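Local coordinates for protein carbohydrate kinase, FGGY (Rhodospirillum rubrum, PDB 3IFR) that probably phosphorylates D-xylulose as a sugar kinase of the FGGY family, with the actin-like ATPase fold, at residues Ala34-Thr39 against Ala59-Ala64. Numbering follows the deposited sequence.
Sequences ASRPTT and ARAVLA
In the N-terminal actin-like ATPase domain of this FGGY kinase, A34 and R36 of edge strand 29-37 pack against A61 and V62 of helix 52-70, which lies over one face of the mixed sheet. Strand 34-37 and helix 59-64 run nearly antiparallel, at 157°, and their axes approach to 7.3 Å, a close spacing consistent with the small A34 and A61 each facing the other segment. No hydrogen bond joins the two segments; methyl groups and the arm of an arginine make the interface. V62 sends CG2 onto the strand beside A34, where it meets A34 CB at 3.6 Å and A34 O at 3.2 Å; this closeness goes with an unstaggered V62 side chain and is somewhat uncertain. A34 CB also reaches the helix backbone, 3.5 Å from V62 O. A21 on the adjacent strand 18-25 and L12 on the next, 8-14, touch V62 and continue this apolar layer across the sheet.

R36 closes the more open side. Set anti to the carbonyl carbon, its CG passes V62 CG2 at 4.1 Å, and a bend at chi2 (-61°) then carries the guanidinium back along the strand, obliquely beside the A61 methyl, with NE 3.8 Å from A61 CB. Two anchors fix the group between strand and helix: NH2 forms a salt bridge with E65, one turn beyond A61, while NH1 turns to its own strand. There it donates a short, fairly straight bond to S35 O (2.6 Å, 161° at the hydrogen), with the oxygen almost in the guanidinium plane but NH1 tilted from the carbonyl plane.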
# COMPACT_ATOMS: atom_id res chain seq x y z
N ALA A 34 9.83 -15.04 -10.86
CA ALA A 34 9.89 -14.41 -12.19
C ALA A 34 9.30 -12.99 -12.22
O ALA A 34 8.32 -12.72 -11.54
CB ALA A 34 9.22 -15.28 -13.24
N SER A 35 9.90 -12.10 -13.02
CA SER A 35 9.37 -10.76 -13.18
C SER A 35 9.37 -10.24 -14.61
O SER A 35 10.01 -10.80 -15.50
CB SER A 35 10.09 -9.76 -12.28
OG SER A 35 11.37 -9.47 -12.78
N ARG A 36 8.63 -9.16 -14.83
CA ARG A 36 8.55 -8.52 -16.12
C ARG A 36 8.16 -7.08 -15.86
O ARG A 36 7.31 -6.80 -14.99
CB ARG A 36 7.47 -9.17 -17.02
CG ARG A 36 7.74 -10.60 -17.54
CD ARG A 36 9.01 -10.68 -18.41
NE ARG A 36 9.18 -12.00 -19.01
CZ ARG A 36 9.76 -13.02 -18.39
NH1 ARG A 36 10.19 -12.85 -17.15
NH2 ARG A 36 9.89 -14.21 -18.98
N PRO A 37 8.78 -6.15 -16.62
CA PRO A 37 8.48 -4.73 -16.50
C PRO A 37 7.05 -4.41 -17.00
O PRO A 37 6.54 -5.09 -17.90
CB PRO A 37 9.53 -4.08 -17.43
CG PRO A 37 10.55 -5.15 -17.66
CD PRO A 37 9.75 -6.40 -17.69
N THR A 38 6.44 -3.39 -16.42
CA THR A 38 5.11 -2.97 -16.83
C THR A 38 5.26 -1.53 -17.09
O THR A 38 6.03 -0.88 -16.36
CB THR A 38 4.12 -3.10 -15.68
OG1 THR A 38 4.09 -4.46 -15.26
CG2 THR A 38 2.73 -2.61 -16.10
N THR A 39 4.56 -1.02 -18.11
CA THR A 39 4.68 0.39 -18.48
C THR A 39 3.61 1.26 -17.82
O THR A 39 2.40 0.97 -17.92
CB THR A 39 4.57 0.58 -20.00
OG1 THR A 39 5.53 -0.25 -20.68
CG2 THR A 39 4.81 2.05 -20.36
N ALA A 59 1.67 -11.64 -16.93
CA ALA A 59 1.31 -12.76 -16.04
C ALA A 59 1.54 -14.15 -16.67
O ALA A 59 2.04 -15.04 -16.03
CB ALA A 59 -0.14 -12.63 -15.54
N ARG A 60 1.14 -14.33 -17.92
CA ARG A 60 1.42 -15.55 -18.64
C ARG A 60 2.88 -15.85 -18.67
O ARG A 60 3.26 -16.98 -18.42
CB ARG A 60 0.97 -15.40 -20.10
CG ARG A 60 -0.53 -15.51 -20.27
CD ARG A 60 -0.90 -15.16 -21.65
NE ARG A 60 -0.48 -16.23 -22.55
CZ ARG A 60 -0.21 -16.06 -23.85
NH1 ARG A 60 -0.30 -14.86 -24.40
NH2 ARG A 60 0.17 -17.11 -24.57
N ALA A 61 3.71 -14.86 -18.97
CA ALA A 61 5.17 -15.08 -19.10
C ALA A 61 5.84 -15.56 -17.81
O ALA A 61 6.68 -16.48 -17.80
CB ALA A 61 5.85 -13.80 -19.57
N VAL A 62 5.48 -14.88 -16.74
CA VAL A 62 6.07 -15.07 -15.43
C VAL A 62 5.59 -16.39 -14.79
O VAL A 62 6.35 -17.08 -14.16
CB VAL A 62 5.63 -13.85 -14.61
CG1 VAL A 62 4.79 -14.24 -13.42
CG2 VAL A 62 6.75 -12.89 -14.34
N LEU A 63 4.33 -16.75 -14.96
CA LEU A 63 3.85 -18.05 -14.48
C LEU A 63 4.54 -19.19 -15.25
O LEU A 63 5.09 -20.09 -14.66
CB LEU A 63 2.31 -18.19 -14.58
CG LEU A 63 1.54 -17.20 -13.71
CD1 LEU A 63 0.01 -17.19 -13.98
CD2 LEU A 63 1.83 -17.51 -12.27
N ALA A 64 4.50 -19.15 -16.58
CA ALA A 64 5.24 -20.13 -17.38
C ALA A 64 6.74 -20.19 -17.01
O ALA A 64 7.34 -21.26 -16.92
CB ALA A 64 5.07 -19.82 -18.81